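Local coordinates for protein sialidase B (Streptococcus pneumoniae serotype 4, PDB 4XJW) that cleaves alpha-(2->3)-, alpha-(2->6)- and alpha-(2->8)-linked terminal sialic acids from oligosaccharides, glycoproteins and glycolipids, and acts as an intramolecular trans-sialidase, at residues A[559-564]-A[618-623]; A[570-575]-A[598-603]. The protein carries 1 engineered substitution. All coordinates share one frame; numbering follows the deposited sequence. Where two conformers were deposited one is given.

Contact 1 of 2, residues A[559-564]-A[618-623]. With OPX ((1s,3R,4S)-1-[(cyclohexylamino)methyl]-3,4-dihydroxycyclopentanesulfonic acid), chain B.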
loop_
_atom_site.group_PDB
_atom_site.type_symbol
_atom_site.label_atom_id
_atom_site.label_comp_id
_atom_site.label_asym_id
_atom_site.label_seq_id
_atom_site.Cartn_x
_atom_site.Cartn_y
_atom_site.Cartn_z
ATOM N N LYS A 559 3.561 5.657 -21.146
ATOM C CA LYS A 559 3.980 6.384 -22.336
ATOM C C LYS A 559 3.323 7.756 -22.243
ATOM O O LYS A 559 2.098 7.857 -22.193
ATOM C CB LYS A 559 3.498 5.647 -23.588
ATOM C CG LYS A 559 3.680 6.407 -24.896
ATOM C CD LYS A 559 5.107 6.338 -25.377
ATOM C CE LYS A 559 5.338 7.220 -26.613
ATOM N NZ LYS A 559 4.460 6.873 -27.769
ATOM N N TYR A 560 4.140 8.798 -22.163
ATOM C CA TYR A 560 3.650 10.169 -22.031
ATOM C C TYR A 560 3.081 10.637 -23.370
ATOM O O TYR A 560 3.608 10.281 -24.421
ATOM C CB TYR A 560 4.796 11.074 -21.564
ATOM C CG TYR A 560 4.352 12.438 -21.091
ATOM C CD1 TYR A 560 3.417 12.569 -20.072
ATOM C CD2 TYR A 560 4.875 13.593 -21.655
ATOM C CE1 TYR A 560 3.001 13.818 -19.638
ATOM C CE2 TYR A 560 4.472 14.847 -21.225
ATOM C CZ TYR A 560 3.533 14.956 -20.218
ATOM O OH TYR A 560 3.122 16.202 -19.778
ATOM N N SER A 561 1.997 11.412 -23.341
ATOM C CA SER A 561 1.313 11.819 -24.577
ATOM C C SER A 561 2.025 12.930 -25.360
ATOM O O SER A 561 1.766 13.106 -26.558
ATOM C CB SER A 561 -0.130 12.256 -24.283
ATOM O OG SER A 561 -0.178 13.548 -23.697
ATOM N N GLN A 562 2.900 13.674 -24.690
ATOM C CA GLN A 562 3.541 14.846 -25.281
ATOM C C GLN A 562 5.018 14.574 -25.500
ATOM O O GLN A 562 5.619 13.764 -24.784
ATOM C CB GLN A 562 3.372 16.069 -24.374
ATOM C CG GLN A 562 1.919 16.359 -23.974
ATOM C CD GLN A 562 1.044 16.716 -25.154
ATOM O OE1 GLN A 562 1.307 17.686 -25.862
ATOM N NE2 GLN A 562 -0.003 15.926 -25.378
ATOM N N LEU A 563 5.602 15.235 -26.496
ATOM C CA LEU A 563 7.042 15.130 -26.732
ATOM C C LEU A 563 7.786 15.827 -25.614
ATOM O O LEU A 563 7.316 16.821 -25.065
ATOM C CB LEU A 563 7.436 15.784 -28.062
ATOM C CG LEU A 563 6.798 15.267 -29.348
ATOM C CD1 LEU A 563 7.399 15.979 -30.563
ATOM C CD2 LEU A 563 6.932 13.760 -29.479
ATOM N N ILE A 564 8.955 15.289 -25.279
ATOM C CA ILE A 564 9.876 15.926 -24.354
ATOM C C ILE A 564 11.210 16.004 -25.095
ATOM O O ILE A 564 11.675 15.004 -25.641
ATOM C CB ILE A 564 10.027 15.106 -23.040
ATOM C CG1 ILE A 564 8.689 15.029 -22.294
ATOM C CG2 ILE A 564 11.097 15.724 -22.139
ATOM C CD1 ILE A 564 8.731 14.161 -21.017
ATOM N N ILE A 618 1.575 5.182 -11.494
ATOM C CA ILE A 618 1.669 6.467 -12.178
ATOM C C ILE A 618 0.688 6.588 -13.336
ATOM O O ILE A 618 0.400 5.619 -14.041
ATOM C CB ILE A 618 3.105 6.782 -12.658
ATOM C CG1 ILE A 618 3.641 5.691 -13.593
ATOM C CG2 ILE A 618 4.041 7.014 -11.456
ATOM C CD1 ILE A 618 4.972 6.087 -14.231
ATOM N N THR A 619 0.161 7.786 -13.526
ATOM C CA THR A 619 -0.667 8.017 -14.698
ATOM C C THR A 619 -0.576 9.458 -15.138
ATOM O O THR A 619 -0.379 10.355 -14.318
ATOM C CB THR A 619 -2.128 7.546 -14.483
ATOM O OG1 THR A 619 -2.738 7.318 -15.755
ATOM C CG2 THR A 619 -2.961 8.570 -13.674
ATOM N N GLU A 620 -0.692 9.670 -16.445
ATOM C CA GLU A 620 -0.810 11.018 -16.974
ATOM C C GLU A 620 -2.231 11.480 -16.756
ATOM O O GLU A 620 -3.185 10.846 -17.213
ATOM C CB GLU A 620 -0.452 11.056 -18.462
ATOM C CG GLU A 620 -0.508 12.462 -19.049
ATOM C CD GLU A 620 -0.087 12.514 -20.499
ATOM O OE1 GLU A 620 0.285 11.464 -21.064
ATOM O OE2 GLU A 620 -0.156 13.621 -21.087
ATOM N N LEU A 621 -2.362 12.574 -16.018
ATOM C CA LEU A 621 -3.657 13.201 -15.795
ATOM C C LEU A 621 -4.080 13.888 -17.091
ATOM O O LEU A 621 -3.233 14.190 -17.955
ATOM C CB LEU A 621 -3.570 14.184 -14.624
ATOM C CG LEU A 621 -2.966 13.520 -13.377
ATOM C CD1 LEU A 621 -2.617 14.533 -12.314
ATOM C CD2 LEU A 621 -3.902 12.457 -12.818
ATOM N N PRO A 622 -5.390 14.107 -17.262
ATOM C CA PRO A 622 -5.852 14.718 -18.513
ATOM C C PRO A 622 -5.251 16.094 -18.786
ATOM O O PRO A 622 -5.216 16.501 -19.948
ATOM C CB PRO A 622 -7.362 14.841 -18.304
ATOM C CG PRO A 622 -7.695 13.752 -17.342
ATOM C CD PRO A 622 -6.515 13.689 -16.403
ATOM N N ASN A 623 -4.785 16.786 -17.755
ATOM C CA ASN A 623 -4.141 18.083 -17.941
ATOM C C ASN A 623 -2.640 17.994 -18.215
ATOM O O ASN A 623 -1.939 19.004 -18.195
ATOM C CB ASN A 623 -4.409 18.981 -16.737
ATOM C CG ASN A 623 -3.825 18.427 -15.456
ATOM O OD1 ASN A 623 -3.161 17.387 -15.471
ATOM N ND2 ASN A 623 -4.067 19.114 -14.341
HETATM C CAF OPX B . -3.822 12.467 -21.587
HETATM C CAG OPX B . -4.467 11.901 -22.818
HETATM C CAH OPX B . -4.171 11.642 -20.390
HETATM C CAI OPX B . -4.073 10.467 -23.016
HETATM C CAJ OPX B . -3.802 10.197 -20.565
HETATM C CAK OPX B . -4.524 7.319 -21.118
HETATM C CAL OPX B . -2.530 5.811 -20.574
HETATM C CAM OPX B . -4.730 5.056 -19.994
HETATM C CAO OPX B . -2.462 4.774 -19.512
HETATM C CAP OPX B . -3.764 4.848 -18.838
HETATM C CAQ OPX B . -4.419 9.633 -21.822
HETATM C CAR OPX B . -3.959 5.868 -21.024
HETATM N NAN OPX B . -3.937 8.265 -22.079
HETATM O OAA OPX B . -3.335 5.926 -23.604
HETATM O OAB OPX B . -3.477 3.744 -22.544
HETATM O OAC OPX B . -1.407 4.999 -18.644
HETATM O OAD OPX B . -3.862 5.913 -17.984
HETATM O OAE OPX B . -5.492 4.969 -22.997
HETATM S SAS OPX B . -4.075 5.086 -22.633
HETATM O O HOH W 1 -0.094 8.833 -20.934
#
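Glu620 reaches Ser561 with a fully stretched side chain: CG stands opposite the backbone nitrogen (chi1 -178°), and the next torsion is trans as well, so the carboxylate is carried straight out from the strand end. On the other side, Ser561 turns OG into the slot between its own N and carbonyl carbon (chi1 76°), which brings the hydroxyl round to the side its backbone N-H already faces. The result is a two-pronged grip. Ser561 N donates to Glu620 OE1 at 2.8 Å, and Ser561 OG gives its proton to Glu620 OE2 at 2.6 Å; both oxygens are met on their syn sides, somewhat out of the carboxylate plane. Glutamate has the length to span the gap, while serine adds a hydroxyl one carbon from the backbone, close enough to its own N-H for both to meet one carboxylate. Ser561 OG in turn accepts a nearly straight bond from Gln562 NE2 at 2.9 Å. One water donates to both Glu620 OE1 and Lys559 O, and His624 ND1 is hydrogen-bonded to OE2, so this buried carboxylate has two partners on each oxygen and is probably held ionised. In the beta-propeller of this family 33 sialidase, the contact ties the loop leaving the first strand of one blade, 556-559, to the end of the first strand of the following sheet, 616-620. Tyr560 lies obliquely against the carboxylate, its ring plane 29° from it, with CE1 3.5 Å from Glu620 CD; Tyr560 OH is hydrogen-bonded to His624 O. The inhibitor packs its cyclohexyl ring against this strand end, with CAH 3.4 Å from Glu620 O, and its hydroxyl OAD makes a weak bond to Thr619 OG1. Thr213 N and Gln456 OE1 supply further hydrogen bonds to the inhibitor.

Contact 2 of 2, residues A[570-575]-A[598-603]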
loop_
_atom_site.group_PDB
_atom_site.type_symbol
_atom_site.label_atom_id
_atom_site.label_comp_id
_atom_site.label_asym_id
_atom_site.label_seq_id
_atom_site.Cartn_x
_atom_site.Cartn_y
_atom_site.Cartn_z
ATOM N N VAL A 570 8.907 7.860 -22.302
ATOM C CA VAL A 570 8.388 6.864 -21.378
ATOM C C VAL A 570 8.782 7.301 -19.972
ATOM O O VAL A 570 9.864 7.859 -19.776
ATOM C CB VAL A 570 8.977 5.487 -21.707
ATOM C CG1 VAL A 570 8.742 4.478 -20.592
ATOM C CG2 VAL A 570 8.395 4.995 -23.012
ATOM N N ILE A 571 7.899 7.097 -18.996
ATOM C CA ILE A 571 8.236 7.423 -17.616
ATOM C C ILE A 571 8.100 6.183 -16.736
ATOM O O ILE A 571 7.075 5.497 -16.767
ATOM C CB ILE A 571 7.389 8.579 -17.063
ATOM C CG1 ILE A 571 7.489 9.785 -18.002
ATOM C CG2 ILE A 571 7.847 8.948 -15.654
ATOM C CD1 ILE A 571 6.539 10.915 -17.657
ATOM N N LEU A 572 9.158 5.879 -15.986
ATOM C CA LEU A 572 9.162 4.763 -15.053
ATOM C C LEU A 572 9.114 5.284 -13.614
ATOM O O LEU A 572 9.696 6.323 -13.306
ATOM C CB LEU A 572 10.439 3.938 -15.236
ATOM C CG LEU A 572 10.765 3.275 -16.566
ATOM C CD1 LEU A 572 12.019 2.408 -16.392
ATOM C CD2 LEU A 572 9.616 2.426 -17.085
ATOM N N SER A 573 8.439 4.548 -12.736
ATOM C CA SER A 573 8.432 4.840 -11.300
ATOM C C SER A 573 8.926 3.607 -10.546
ATOM O O SER A 573 8.410 2.511 -10.758
ATOM C CB SER A 573 7.015 5.189 -10.849
ATOM O OG SER A 573 6.879 5.112 -9.450
ATOM N N THR A 574 9.901 3.799 -9.656
ATOM C CA THR A 574 10.547 2.687 -8.961
ATOM C C THR A 574 11.437 3.241 -7.873
ATOM O O THR A 574 11.927 4.363 -7.994
ATOM C CB THR A 574 11.423 1.866 -9.950
ATOM O OG1 THR A 574 12.162 0.858 -9.239
ATOM C CG2 THR A 574 12.394 2.769 -10.691
ATOM N N PRO A 575 11.675 2.455 -6.808
ATOM C CA PRO A 575 12.826 2.770 -5.960
ATOM C C PRO A 575 14.103 2.657 -6.798
ATOM O O PRO A 575 14.194 1.817 -7.703
ATOM C CB PRO A 575 12.791 1.659 -4.907
ATOM C CG PRO A 575 12.071 0.517 -5.587
ATOM C CD PRO A 575 10.990 1.227 -6.375
ATOM N N ILE A 598 15.707 3.280 -25.791
ATOM C CA ILE A 598 15.337 4.374 -24.900
ATOM C C ILE A 598 16.543 4.921 -24.147
ATOM O O ILE A 598 17.282 4.163 -23.502
ATOM C CB ILE A 598 14.286 3.910 -23.862
ATOM C CG1 ILE A 598 13.030 3.380 -24.556
ATOM C CG2 ILE A 598 13.943 5.043 -22.901
ATOM C CD1 ILE A 598 11.954 2.881 -23.597
ATOM N N ASP A 599 16.747 6.233 -24.244
ATOM C CA ASP A 599 17.785 6.917 -23.478
ATOM C C ASP A 599 17.194 7.478 -22.193
ATOM O O ASP A 599 16.429 8.445 -22.225
ATOM C CB ASP A 599 18.414 8.046 -24.302
ATOM C CG ASP A 599 19.261 8.984 -23.459
ATOM O OD1 ASP A 599 19.950 8.510 -22.526
ATOM O OD2 ASP A 599 19.236 10.203 -23.732
ATOM N N TRP A 600 17.549 6.874 -21.061
ATOM C CA TRP A 600 17.060 7.341 -19.761
ATOM C C TRP A 600 17.786 8.613 -19.339
ATOM O O TRP A 600 18.876 8.580 -18.763
ATOM C CB TRP A 600 17.163 6.229 -18.718
ATOM C CG TRP A 600 16.476 4.989 -19.193
ATOM C CD1 TRP A 600 17.063 3.874 -19.716
ATOM C CD2 TRP A 600 15.059 4.758 -19.242
ATOM N NE1 TRP A 600 16.103 2.955 -20.069
ATOM C CE2 TRP A 600 14.867 3.472 -19.785
ATOM C CE3 TRP A 600 13.940 5.511 -18.869
ATOM C CZ2 TRP A 600 13.597 2.922 -19.962
ATOM C CZ3 TRP A 600 12.686 4.966 -19.053
ATOM C CH2 TRP A 600 12.519 3.690 -19.596
ATOM N N LYS A 601 17.160 9.741 -19.647
ATOM C CA LYS A 601 17.826 11.038 -19.625
ATOM C C LYS A 601 17.652 11.832 -18.324
ATOM O O LYS A 601 18.566 12.543 -17.894
ATOM C CB LYS A 601 17.325 11.857 -20.811
ATOM C CG LYS A 601 17.992 13.203 -20.998
ATOM C CD LYS A 601 17.491 13.836 -22.302
ATOM C CE LYS A 601 18.169 15.155 -22.616
ATOM N NZ LYS A 601 17.716 15.669 -23.946
ATOM N N TYR A 602 16.482 11.725 -17.704
ATOM C CA TYR A 602 16.182 12.492 -16.496
ATOM C C TYR A 602 15.802 11.575 -15.330
ATOM O O TYR A 602 15.063 10.609 -15.517
ATOM C CB TYR A 602 15.033 13.472 -16.762
ATOM C CG TYR A 602 15.284 14.454 -17.887
ATOM C CD1 TYR A 602 16.090 15.567 -17.693
ATOM C CD2 TYR A 602 14.690 14.282 -19.132
ATOM C CE1 TYR A 602 16.311 16.474 -18.706
ATOM C CE2 TYR A 602 14.899 15.181 -20.154
ATOM C CZ TYR A 602 15.717 16.276 -19.932
ATOM O OH TYR A 602 15.942 17.180 -20.939
ATOM N N HIS A 603 16.320 11.873 -14.138
ATOM C CA HIS A 603 15.944 11.164 -12.909
ATOM C C HIS A 603 15.411 12.185 -11.908
ATOM O O HIS A 603 16.123 13.122 -11.547
ATOM C CB HIS A 603 17.165 10.476 -12.289
ATOM C CG HIS A 603 17.679 9.317 -13.082
ATOM N ND1 HIS A 603 17.615 8.015 -12.626
ATOM C CD2 HIS A 603 18.281 9.260 -14.295
ATOM C CE1 HIS A 603 18.146 7.209 -13.528
ATOM N NE2 HIS A 603 18.561 7.939 -14.549
#
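Two residues along the strand from Leu572, which packs on Trp600, the hydroxyl of Thr574 is held from two directions: Thr574 OG1 donates to Pro575 O at 2.7 Å and is also hydrogen-bonded to Gln548 NE2. The contact between 570-575 and 598-603 is itself apolar. Leu572 sets CD1 over the six-membered ring of Trp600 in a CH-pi contact, 3.9 Å from the centroid and 30° off the ring normal. Leu572 CG leans on the outer rim, 3.5 Å from Trp600 CH2. One face of the indole is covered from within its own strand by Ile598 CG2, centred 3.5 Å above the Trp600 plane. Segments 570-575 and 598-603 lie on the second and fourth strands of a four-stranded antiparallel propeller blade, with 584-592 running between them; the axes of the two short segments approach to 9.3 Å, with their N-to-C directions 65° apart. Side chains must therefore reach across the intervening strand, and the broad indole does so, resting on Val587 on the way. Placing CG opposite the carbonyl carbon (chi1 -54°) swings the six-membered ring of Trp600 across to meet 570-575, although its CB leaves the backbone in another direction. Val570 meets it differently, bringing CG1 to the ring edge near the plane, 4.0 Å from Trp600 CH2, while Val570 CG2 touches Ile598 CD1 at 4.2 Å. Branching at CB lets valine present one methyl to the indole edge and the other to Ile598. Phe517, on strand 513-518 of the preceding blade, packs on Val570, Leu572 and Ile598. Just past Trp600, a classic beta bulge sets Lys601 and Tyr602 both opposite Val588, and both side chains reach Asp565.

From the N terminus, the chain comes first to 559-564, at the exit of strand 556-559, and then turns into strand 569-575, the first half of contact 2. It runs back along strand 584-592 and enters strand 597-605, where contact 2 closes across the blade. Only then does it reach strand 616-620, which opens the next sheet and brings in 618-623 to close contact 1. Contact 2 is therefore nested within the loop of contact 1: the inner one joins strands of a single blade, the outer one joins that blade to its successor. Their centres lie about 13 Å apart, and Ile618 packs directly against strand 569-575, with Ile618 CG2 3.5 Å from Ser573 CB.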